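Local coordinates for flavin-nucleotide-binding protein (Azotobacter vinelandii, PDB 6RK0) that binds FAD and heme b as the flavocytochrome Anf3, probably serving as a low-potential terminal oxidase that accompanies the iron-only nitrogenase, at residues A14-T19 against I166-C171; A45-M50 against Q86-T91; I100-Y105 against S189-I194. All coordinates share one frame; numbering follows the deposited sequence.

Contact 1 of 3, residues A14-T19 against I166-C171. With FAD (flavin-adenine dinucleotide), chain G.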
loop_
_atom_site.group_PDB
_atom_site.type_symbol
_atom_site.label_atom_id
_atom_site.label_comp_id
_atom_site.label_asym_id
_atom_site.label_seq_id
_atom_site.Cartn_x
_atom_site.Cartn_y
_atom_site.Cartn_z
ATOM N N ALA A 14 10.578 19.479 10.408
ATOM C CA ALA A 14 10.942 18.560 9.353
ATOM C C ALA A 14 12.462 18.501 9.196
ATOM O O ALA A 14 13.160 19.503 9.374
ATOM C CB ALA A 14 10.323 19.013 8.040
ATOM N N PRO A 15 13.005 17.337 8.838
ATOM C CA PRO A 15 14.471 17.229 8.676
ATOM C C PRO A 15 15.009 17.898 7.429
ATOM O O PRO A 15 16.223 18.129 7.355
ATOM C CB PRO A 15 14.738 15.713 8.679
ATOM C CG PRO A 15 13.462 15.124 8.248
ATOM C CD PRO A 15 12.341 16.024 8.777
ATOM N N SER A 16 14.142 18.248 6.480
ATOM C CA SER A 16 14.562 18.917 5.254
ATOM C C SER A 16 13.376 19.684 4.691
ATOM O O SER A 16 12.226 19.371 5.005
ATOM C CB SER A 16 15.089 17.929 4.227
ATOM O OG SER A 16 14.028 17.084 3.826
ATOM N N ASP A 17 13.647 20.635 3.781
ATOM C CA ASP A 17 12.535 21.316 3.116
ATOM C C ASP A 17 11.653 20.324 2.376
ATOM O O ASP A 17 10.422 20.450 2.405
ATOM C CB ASP A 17 13.049 22.372 2.120
ATOM C CG ASP A 17 13.655 23.567 2.781
ATOM O OD1 ASP A 17 13.524 23.745 4.018
ATOM O OD2 ASP A 17 14.283 24.344 2.052
ATOM N N ARG A 18 12.246 19.321 1.728
ATOM C CA ARG A 18 11.427 18.451 0.894
ATOM C C ARG A 18 10.609 17.445 1.694
ATOM O O ARG A 18 9.718 16.822 1.103
ATOM C CB ARG A 18 12.256 17.787 -0.200
ATOM C CG ARG A 18 13.231 16.809 0.303
ATOM C CD ARG A 18 13.955 16.143 -0.856
ATOM N NE ARG A 18 14.895 15.169 -0.357
ATOM C CZ ARG A 18 15.758 14.509 -1.131
ATOM N NH1 ARG A 18 15.773 14.629 -2.458
ATOM N NH2 ARG A 18 16.626 13.690 -0.552
ATOM N N THR A 19 10.834 17.342 3.005
ATOM C CA THR A 19 10.004 16.529 3.884
ATOM C C THR A 19 9.076 17.342 4.753
ATOM O O THR A 19 8.433 16.785 5.639
ATOM C CB THR A 19 10.832 15.565 4.741
ATOM O OG1 THR A 19 11.845 16.277 5.458
ATOM C CG2 THR A 19 11.435 14.430 3.902
ATOM N N ILE A 166 16.691 6.077 7.519
ATOM C CA ILE A 166 15.396 6.555 7.980
ATOM C C ILE A 166 15.426 8.009 8.387
ATOM O O ILE A 166 14.403 8.535 8.839
ATOM C CB ILE A 166 14.796 5.669 9.096
ATOM C CG1 ILE A 166 15.546 5.864 10.422
ATOM C CG2 ILE A 166 14.745 4.232 8.679
ATOM C CD1 ILE A 166 14.943 5.084 11.586
ATOM N N ALA A 167 16.570 8.700 8.262
ATOM C CA ALA A 167 16.691 10.026 8.853
ATOM C C ALA A 167 15.838 11.076 8.148
ATOM O O ALA A 167 15.296 11.966 8.809
ATOM C CB ALA A 167 18.147 10.448 8.827
ATOM N N GLU A 168 15.747 11.036 6.819
ATOM C CA GLU A 168 15.028 12.084 6.088
ATOM C C GLU A 168 13.591 11.599 5.895
ATOM O O GLU A 168 13.208 11.116 4.840
ATOM C CB GLU A 168 15.712 12.428 4.771
ATOM C CG GLU A 168 15.185 13.739 4.231
ATOM C CD GLU A 168 15.708 14.146 2.880
ATOM O OE1 GLU A 168 16.513 13.422 2.258
ATOM O OE2 GLU A 168 15.265 15.210 2.394
ATOM N N ALA A 169 12.827 11.708 6.973
ATOM C CA ALA A 169 11.501 11.080 7.060
ATOM C C ALA A 169 10.439 12.074 7.497
ATOM O O ALA A 169 10.648 12.888 8.404
ATOM C CB ALA A 169 11.521 9.960 8.125
ATOM N N SER A 170 9.259 11.932 6.898
ATOM C CA SER A 170 8.059 12.615 7.361
ATOM C C SER A 170 6.992 11.573 7.645
ATOM O O SER A 170 6.831 10.608 6.877
ATOM C CB SER A 170 7.551 13.615 6.334
ATOM O OG SER A 170 7.345 13.007 5.078
ATOM N N CYS A 171 6.232 11.788 8.720
ATOM C CA CYS A 171 5.060 10.976 8.987
ATOM C C CYS A 171 3.805 11.826 9.024
ATOM O O CYS A 171 3.860 13.014 9.394
ATOM C CB CYS A 171 5.125 10.240 10.319
ATOM S SG CYS A 171 6.666 9.419 10.678
HETATM P PA FAD G . 2.397 18.230 0.887
HETATM O O1A FAD G . 2.081 18.653 2.273
HETATM O O2A FAD G . 2.475 19.287 -0.167
HETATM O O5B FAD G . 3.726 17.358 0.884
HETATM C C5B FAD G . 4.943 17.925 1.416
HETATM C C4B FAD G . 5.720 16.848 2.125
HETATM O O4B FAD G . 4.912 16.305 3.190
HETATM C C3B FAD G . 6.074 15.628 1.291
HETATM O O3B FAD G . 7.171 15.861 0.431
HETATM C C2B FAD G . 6.295 14.567 2.365
HETATM O O2B FAD G . 7.601 14.688 2.872
HETATM C C1B FAD G . 5.250 14.948 3.414
HETATM N N9A FAD G . 4.023 14.159 3.305
HETATM C C8A FAD G . 2.927 14.400 2.526
HETATM N N7A FAD G . 2.020 13.461 2.604
HETATM C C5A FAD G . 2.558 12.534 3.477
HETATM C C6A FAD G . 2.077 11.298 3.971
HETATM N N6A FAD G . 0.905 10.740 3.610
HETATM N N1A FAD G . 2.878 10.614 4.821
HETATM C C2A FAD G . 4.055 11.144 5.164
HETATM N N3A FAD G . 4.618 12.287 4.767
HETATM C C4A FAD G . 3.792 12.952 3.922
HETATM N N1 FAD G . -5.003 12.481 0.411
HETATM C C2 FAD G . -5.971 12.936 -0.442
HETATM O O2 FAD G . -5.927 14.076 -0.926
HETATM N N3 FAD G . -7.009 12.110 -0.810
HETATM C C4 FAD G . -7.177 10.828 -0.386
HETATM O O4 FAD G . -8.095 10.123 -0.806
HETATM C C4X FAD G . -6.178 10.381 0.560
HETATM N N5 FAD G . -6.285 9.137 1.064
HETATM C C5X FAD G . -5.266 8.688 1.907
HETATM C C6 FAD G . -5.318 7.368 2.391
HETATM C C7 FAD G . -4.309 6.863 3.210
HETATM C C7M FAD G . -4.397 5.447 3.736
HETATM C C8 FAD G . -3.218 7.696 3.544
HETATM C C8M FAD G . -2.073 7.179 4.347
HETATM C C9 FAD G . -3.192 9.013 3.093
HETATM C C9A FAD G . -4.181 9.511 2.266
HETATM N N10 FAD G . -4.177 10.845 1.796
HETATM C C10 FAD G . -5.119 11.271 0.878
HETATM C "C1'" FAD G . -3.104 11.791 2.147
HETATM C "C2'" FAD G . -2.025 11.853 1.081
HETATM O "O2'" FAD G . -1.133 10.765 1.247
HETATM C "C3'" FAD G . -1.249 13.164 1.183
HETATM O "O3'" FAD G . -0.694 13.284 2.485
HETATM C "C4'" FAD G . -2.102 14.390 0.882
HETATM O "O4'" FAD G . -2.798 14.197 -0.349
HETATM C "C5'" FAD G . -1.248 15.624 0.752
HETATM O "O5'" FAD G . -0.216 15.398 -0.232
HETATM P P FAD G . 0.636 16.586 -0.823
HETATM O O1P FAD G . -0.240 17.679 -1.375
HETATM O O2P FAD G . 1.677 15.969 -1.746
HETATM O O3P FAD G . 1.363 17.092 0.506
#
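Pro15 opens the contact by laying its ring carbons along the inverse gamma turn centred on Glu168, with CG 3.7 Å from Ala167 O and CD 3.6 Å from Ala169 O. Ser16 follows, its OG donating to Glu168 OE2 over 2.7 Å on the anti lone pair of that oxygen. Two residues on, Arg18 takes the same carboxylate from the syn side. The grip is side-on: Arg18 NE reaches Glu168 OE2 at 2.8 Å, and Arg18 NH2 meets Glu168 OE1 at 2.8 Å in an almost straight bond (176°). The guanidinium and carboxylate planes lie 26° apart, and the extended arginine crosses the glutamate chain at about a right angle. With CG anti to the backbone N (chi1 -165°) and the chain beyond it extended, the carboxylate of Glu168 is carried out to Ser16 and Arg18. Thr19 closes the segment with CG2 against Glu168 CG at 3.8 Å, while its carbonyl lies against Ser170 CB.

The carbonyl of Arg18 and the hydroxyl of Ser170 together hold the adenosine end of FAD. Arg18 O accepts from ribose O3B of the cofactor at 2.8 Å, and Ser170 OG accepts from O2B while donating to adenine N3A. Pro59 and Arg78 of the second subunit bind the same FAD, so the site spans the dimer.

Arg18 NH1 pairs with Asp87, and Arg18 and Thr19 both rest on Leu117 of strand 108-118. Strand 169-174 runs between that strand and 28-29, with Val35 of helix 32-40 against Ala169 and Cys171.

Contact 2 of 3, residues A45-M50 against Q86-T91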
loop_
_atom_site.group_PDB
_atom_site.type_symbol
_atom_site.label_atom_id
_atom_site.label_comp_id
_atom_site.label_asym_id
_atom_site.label_seq_id
_atom_site.Cartn_x
_atom_site.Cartn_y
_atom_site.Cartn_z
ATOM N N ALA A 45 5.985 -1.940 1.874
ATOM C CA ALA A 45 6.337 -0.596 1.404
ATOM C C ALA A 45 5.986 -0.445 -0.064
ATOM O O ALA A 45 5.767 -1.435 -0.778
ATOM C CB ALA A 45 7.829 -0.351 1.593
ATOM N N HIS A 46 6.042 0.799 -0.519
ATOM C CA HIS A 46 5.907 1.138 -1.926
ATOM C C HIS A 46 7.048 2.080 -2.275
ATOM O O HIS A 46 7.157 3.177 -1.719
ATOM C CB HIS A 46 4.536 1.794 -2.202
ATOM C CG HIS A 46 3.409 0.825 -2.088
ATOM N ND1 HIS A 46 2.860 0.448 -0.884
ATOM C CD2 HIS A 46 2.791 0.059 -3.029
ATOM C CE1 HIS A 46 1.965 -0.507 -1.115
ATOM N NE2 HIS A 46 1.891 -0.759 -2.403
ATOM N N VAL A 47 7.912 1.650 -3.191
ATOM C CA VAL A 47 9.127 2.387 -3.549
ATOM C C VAL A 47 8.912 3.115 -4.860
ATOM O O VAL A 47 8.539 2.482 -5.867
ATOM C CB VAL A 47 10.343 1.446 -3.639
ATOM C CG1 VAL A 47 11.574 2.198 -4.160
ATOM C CG2 VAL A 47 10.632 0.827 -2.292
ATOM N N GLY A 48 9.183 4.423 -4.862
ATOM C CA GLY A 48 9.074 5.245 -6.072
ATOM C C GLY A 48 10.454 5.408 -6.686
ATOM O O GLY A 48 11.413 5.744 -6.001
ATOM N N CYS A 49 10.531 5.186 -7.997
ATOM C CA CYS A 49 11.819 5.249 -8.690
ATOM C C CYS A 49 11.528 5.536 -10.155
ATOM O O CYS A 49 10.706 4.850 -10.767
ATOM C CB CYS A 49 12.569 3.927 -8.497
ATOM S SG CYS A 49 14.280 3.984 -9.120
ATOM N N MET A 50 12.231 6.525 -10.722
ATOM C CA MET A 50 12.082 6.838 -12.141
ATOM C C MET A 50 12.803 5.802 -12.979
ATOM O O MET A 50 14.028 5.658 -12.855
ATOM C CB MET A 50 12.677 8.229 -12.403
ATOM C CG MET A 50 12.861 8.578 -13.870
ATOM S SD MET A 50 11.317 8.703 -14.746
ATOM C CE MET A 50 10.436 9.539 -13.520
ATOM N N GLN A 86 19.784 8.048 -8.295
ATOM C CA GLN A 86 18.693 8.996 -8.073
ATOM C C GLN A 86 18.206 8.883 -6.639
ATOM O O GLN A 86 18.229 7.804 -6.047
ATOM C CB GLN A 86 17.524 8.748 -9.033
ATOM C CG GLN A 86 16.827 7.429 -8.784
ATOM C CD GLN A 86 15.696 7.221 -9.765
ATOM O OE1 GLN A 86 14.564 7.707 -9.546
ATOM N NE2 GLN A 86 15.982 6.581 -10.890
ATOM N N ASP A 87 17.707 9.995 -6.119
ATOM C CA ASP A 87 17.012 9.987 -4.849
ATOM C C ASP A 87 15.609 9.407 -5.061
ATOM O O ASP A 87 14.911 9.765 -6.014
ATOM C CB ASP A 87 16.882 11.400 -4.275
ATOM C CG ASP A 87 18.174 11.971 -3.712
ATOM O OD1 ASP A 87 19.256 11.353 -3.875
ATOM O OD2 ASP A 87 18.118 13.072 -3.109
ATOM N N ILE A 88 15.218 8.509 -4.166
ATOM C CA ILE A 88 13.930 7.821 -4.212
ATOM C C ILE A 88 13.044 8.240 -3.050
ATOM O O ILE A 88 13.452 8.938 -2.117
ATOM C CB ILE A 88 14.114 6.298 -4.274
ATOM C CG1 ILE A 88 14.819 5.779 -3.014
ATOM C CG2 ILE A 88 14.794 5.886 -5.577
ATOM C CD1 ILE A 88 14.771 4.277 -2.836
ATOM N N CYS A 89 11.800 7.758 -3.115
ATOM C CA CYS A 89 10.846 7.869 -2.015
ATOM C C CYS A 89 10.411 6.455 -1.670
ATOM O O CYS A 89 9.945 5.729 -2.539
ATOM C CB CYS A 89 9.638 8.679 -2.453
ATOM S SG CYS A 89 8.307 8.843 -1.212
ATOM N N LEU A 90 10.495 6.091 -0.399
ATOM C CA LEU A 90 9.969 4.815 0.099
ATOM C C LEU A 90 8.818 5.173 1.040
ATOM O O LEU A 90 9.024 5.840 2.067
ATOM C CB LEU A 90 11.079 4.014 0.773
ATOM C CG LEU A 90 10.703 2.604 1.225
ATOM C CD1 LEU A 90 11.950 1.727 1.302
ATOM C CD2 LEU A 90 9.973 2.625 2.577
ATOM N N THR A 91 7.599 4.780 0.668
ATOM C CA THR A 91 6.405 5.087 1.437
ATOM C C THR A 91 5.893 3.832 2.111
ATOM O O THR A 91 5.793 2.764 1.486
ATOM C CB THR A 91 5.331 5.698 0.517
ATOM O OG1 THR A 91 5.831 6.964 0.084
ATOM C CG2 THR A 91 3.992 5.853 1.232
#
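Val47 sits at the apolar centre with CG1 anti to the backbone N (chi1 174°), which shares its two methyls between neighbours on the opposing strand: CG2 meets Leu90 CD1 at 3.9 Å and CG1 meets Ile88 CD1 at 4.0 Å. The other branch of Leu90, CD2, covers Ala45 CB at 3.8 Å. Trp71 of strand 68-74 packs on this face.

Outward runs an antiparallel ladder. Val47 and Leu90 are a non-hydrogen-bonded pair, flanked by two hydrogen-bonded ones: His46 and Thr91 exchange both backbone bonds, and Gly48 N donates to Cys89 O at 2.8 Å, nearly straight (176°). The face bearing His46, Cys89 and Thr91 looks to the second subunit, where His46 stacks on its counterpart and bonds through NE2 to Ser93 of that chain, while Thr91 OG1 bonds to its Val57 O.

At the polar edge Gln86 stands in for a backbone. Gln86 OE1 accepts from Met50 N at 2.9 Å, and its NE2 returns a bond to Met50 O at 2.9 Å, in the carbonyl plane on a lone pair. A leucine here would probably leave both backbone groups of Met50 without these mates and the end of strand 44-51 less firmly held to the segment before strand 88-100.

An antiparallel strand pair with one face packed on the second subunit fits the split beta-barrel dimer of the pyridoxamine 5'-phosphate oxidase family.

Contact 3 of 3, residues I100-Y105 against S189-I194. With HEM (protoporphyrin IX containing Fe), chain H.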
loop_
_atom_site.group_PDB
_atom_site.type_symbol
_atom_site.label_atom_id
_atom_site.label_comp_id
_atom_site.label_asym_id
_atom_site.label_seq_id
_atom_site.Cartn_x
_atom_site.Cartn_y
_atom_site.Cartn_z
ATOM N N ILE A 100 -16.449 8.648 8.889
ATOM C CA ILE A 100 -17.744 9.035 8.354
ATOM C C ILE A 100 -18.174 10.315 9.069
ATOM O O ILE A 100 -18.428 10.322 10.280
ATOM C CB ILE A 100 -18.763 7.923 8.606
ATOM C CG1 ILE A 100 -18.338 6.631 7.885
ATOM C CG2 ILE A 100 -20.158 8.340 8.167
ATOM C CD1 ILE A 100 -19.052 5.390 8.303
ATOM N N ALA A 101 -18.225 11.414 8.326
ATOM C CA ALA A 101 -18.558 12.724 8.858
ATOM C C ALA A 101 -19.979 13.113 8.451
ATOM O O ALA A 101 -20.631 12.453 7.645
ATOM C CB ALA A 101 -17.567 13.751 8.365
ATOM N N ARG A 102 -20.459 14.236 9.002
ATOM C CA ARG A 102 -21.768 14.790 8.667
ATOM C C ARG A 102 -21.793 15.439 7.299
ATOM O O ARG A 102 -22.872 15.551 6.711
ATOM C CB ARG A 102 -22.170 15.800 9.746
ATOM C CG ARG A 102 -22.359 15.191 11.097
ATOM C CD ARG A 102 -22.187 16.192 12.240
ATOM N NE ARG A 102 -22.326 15.555 13.530
ATOM C CZ ARG A 102 -21.405 14.780 14.097
ATOM N NH1 ARG A 102 -20.167 14.700 13.579
ATOM N NH2 ARG A 102 -21.670 14.151 15.232
ATOM N N SER A 103 -20.649 15.913 6.807
ATOM C CA SER A 103 -20.523 16.423 5.449
ATOM C C SER A 103 -19.558 15.553 4.668
ATOM O O SER A 103 -18.570 15.042 5.224
ATOM C CB SER A 103 -20.059 17.885 5.424
ATOM O OG SER A 103 -18.679 17.989 5.738
ATOM N N ALA A 104 -19.816 15.421 3.368
ATOM C CA ALA A 104 -18.929 14.648 2.508
ATOM C C ALA A 104 -17.502 15.191 2.537
ATOM O O ALA A 104 -16.530 14.427 2.564
ATOM C CB ALA A 104 -19.491 14.657 1.096
ATOM N N TYR A 105 -17.368 16.522 2.545
ATOM C CA TYR A 105 -16.083 17.183 2.507
ATOM C C TYR A 105 -15.200 16.754 3.674
ATOM O O TYR A 105 -13.978 16.774 3.533
ATOM C CB TYR A 105 -16.348 18.693 2.582
ATOM C CG TYR A 105 -15.168 19.598 2.453
ATOM C CD1 TYR A 105 -14.598 19.866 1.206
ATOM C CD2 TYR A 105 -14.646 20.257 3.550
ATOM C CE1 TYR A 105 -13.580 20.764 1.036
ATOM C CE2 TYR A 105 -13.593 21.163 3.399
ATOM C CZ TYR A 105 -13.069 21.409 2.133
ATOM O OH TYR A 105 -12.019 22.317 1.941
ATOM N N SER A 189 -27.360 13.524 10.909
ATOM C CA SER A 189 -26.719 12.427 10.208
ATOM C C SER A 189 -25.760 11.726 11.171
ATOM O O SER A 189 -25.232 12.347 12.096
ATOM C CB SER A 189 -26.045 12.905 8.918
ATOM O OG SER A 189 -25.630 11.817 8.096
ATOM N N TRP A 190 -25.586 10.421 10.987
ATOM C CA TRP A 190 -24.764 9.599 11.865
ATOM C C TRP A 190 -23.309 9.706 11.449
ATOM O O TRP A 190 -22.970 9.445 10.285
ATOM C CB TRP A 190 -25.241 8.155 11.731
ATOM C CG TRP A 190 -24.594 7.196 12.703
ATOM C CD1 TRP A 190 -25.090 6.810 13.896
ATOM C CD2 TRP A 190 -23.312 6.547 12.577
ATOM N NE1 TRP A 190 -24.217 5.933 14.517
ATOM C CE2 TRP A 190 -23.117 5.747 13.724
ATOM C CE3 TRP A 190 -22.322 6.529 11.585
ATOM C CZ2 TRP A 190 -21.981 4.937 13.898
ATOM C CZ3 TRP A 190 -21.190 5.731 11.773
ATOM C CH2 TRP A 190 -21.027 4.978 12.927
ATOM N N ALA A 191 -22.438 10.018 12.397
ATOM C CA ALA A 191 -21.016 10.099 12.154
ATOM C C ALA A 191 -20.310 9.057 13.003
ATOM O O ALA A 191 -20.828 8.601 14.041
ATOM C CB ALA A 191 -20.515 11.496 12.483
ATOM N N GLY A 192 -19.101 8.683 12.597
ATOM C CA GLY A 192 -18.369 7.690 13.367
ATOM C C GLY A 192 -17.218 7.143 12.537
ATOM O O GLY A 192 -16.793 7.767 11.563
ATOM N N VAL A 193 -16.692 6.007 12.981
ATOM C CA VAL A 193 -15.511 5.416 12.355
ATOM C C VAL A 193 -15.774 3.931 12.149
ATOM O O VAL A 193 -16.281 3.248 13.052
ATOM C CB VAL A 193 -14.248 5.620 13.235
ATOM C CG1 VAL A 193 -13.038 4.877 12.658
ATOM C CG2 VAL A 193 -13.968 7.081 13.402
ATOM N N ILE A 194 -15.388 3.429 10.981
ATOM C CA ILE A 194 -15.356 1.990 10.736
ATOM C C ILE A 194 -13.894 1.566 10.860
ATOM O O ILE A 194 -13.092 1.867 9.954
ATOM C CB ILE A 194 -15.916 1.585 9.369
ATOM C CG1 ILE A 194 -17.318 2.096 9.138
ATOM C CG2 ILE A 194 -15.815 0.058 9.264
ATOM C CD1 ILE A 194 -17.832 1.826 7.742
HETATM C CHA HEM H . -8.455 15.485 1.509
HETATM C CHB HEM H . -10.364 11.191 2.443
HETATM C CHC HEM H . -14.447 12.562 0.341
HETATM C CHD HEM H . -12.652 16.972 -0.304
HETATM C C1A HEM H . -8.629 14.193 1.957
HETATM C C2A HEM H . -7.608 13.440 2.657
HETATM C C3A HEM H . -8.131 12.235 2.929
HETATM C C4A HEM H . -9.495 12.239 2.382
HETATM C CMA HEM H . -7.550 11.027 3.661
HETATM C CAA HEM H . -6.229 13.949 3.057
HETATM C CBA HEM H . -6.250 14.796 4.338
HETATM C CGA HEM H . -4.839 14.881 4.850
HETATM O O1A HEM H . -4.522 14.258 5.906
HETATM O O2A HEM H . -3.980 15.542 4.212
HETATM C C1B HEM H . -11.663 11.186 1.961
HETATM C C2B HEM H . -12.560 10.048 2.000
HETATM C C3B HEM H . -13.678 10.433 1.404
HETATM C C4B HEM H . -13.511 11.822 1.013
HETATM C CMB HEM H . -12.241 8.680 2.570
HETATM C CAB HEM H . -14.988 9.692 1.127
HETATM C CBB HEM H . -15.349 8.524 1.630
HETATM C C1C HEM H . -14.317 13.885 -0.049
HETATM C C2C HEM H . -15.320 14.671 -0.709
HETATM C C3C HEM H . -14.865 15.898 -0.848
HETATM C C4C HEM H . -13.527 15.909 -0.270
HETATM C CMC HEM H . -16.636 14.110 -1.213
HETATM C CAC HEM H . -15.514 17.129 -1.433
HETATM C CBC HEM H . -16.827 17.331 -1.273
HETATM C C1D HEM H . -11.323 16.943 0.072
HETATM C C2D HEM H . -10.398 18.045 -0.009
HETATM C C3D HEM H . -9.237 17.623 0.508
HETATM C C4D HEM H . -9.427 16.247 0.918
HETATM C CMD HEM H . -10.713 19.422 -0.599
HETATM C CAD HEM H . -7.968 18.447 0.722
HETATM C CBD HEM H . -7.969 19.009 2.164
HETATM C CGD HEM H . -6.897 20.057 2.308
HETATM O O1D HEM H . -5.702 19.678 2.445
HETATM O O2D HEM H . -7.201 21.269 2.341
HETATM N NA HEM H . -9.782 13.455 1.804
HETATM N NB HEM H . -12.271 12.266 1.368
HETATM N NC HEM H . -13.204 14.657 0.202
HETATM N ND HEM H . -10.716 15.848 0.657
HETATM FE FE HEM H . -11.475 14.045 0.979
HETATM O O HOH W 1 -23.068 11.600 8.606
HETATM O O HOH W 2 -12.117 14.749 2.835
#
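Ile100 and Gly192 join as an antiparallel hydrogen-bonded pair, a beta bridge where the end of strand 88-100 meets the start of strand 192-200. Ile100 N donates to Gly192 O at 2.8 Å, and Gly192 N answers to Ile100 O at 2.9 Å. The backbone of Gly192 is nearly extended with phi at 164°; a side chain there would press on the carbonyl of Ala191 and on the indole of Trp190. Gly192 and Val193 also pair with a strand of the second subunit, so the sheet continues across the interface.

The apolar contacts gather at one methyl. Ile100 has CG1 beside its backbone N (chi1 -62°), which carries CD1 to Ile194 CD1 at 3.8 Å and to the edge of the Trp190 ring, 4.1 Å from CZ3.

Charge enters through Arg102. Ala191 CB lies over one face of the Arg102 guanidinium, 3.4 Å from Arg102 NH1, and NH1 itself forms salt bridges with Asp180 and with Asp206 of the second subunit.

One water is fixed at three points: it accepts from Ser189 OG at 2.6 Å and donates to the carbonyls of Ala101 and Trp190, bridging the two segments beyond the Ile100–Gly192 pair. The first segment then turns to the heme, with Ala104 and Tyr105 lining its pocket. There a second water, bound to the heme iron at 2.1 Å, donates to Tyr105 O at 2.8 Å.

All three contacts reach one antiparallel sheet. Contacts 1 and 2 are neighbours, with centres about 14 Å apart, and touch through the Arg18–Asp87 salt bridge; along the chain, contact 2 is nested inside the loop closed by contact 1. The centre of contact 3 lies about 32 and 34 Å from those of contacts 1 and 2, although strand 88-100 joins it to contact 2. Its segments alternate with those of contact 1 but follow contact 2. Thus one sheet contributes to the FAD adenosine site at contact 1 and carries the loop that lines the heme pocket at contact 3; contacts 2 and 3 touch the second subunit extensively, contact 1 through Arg18 and the shared FAD.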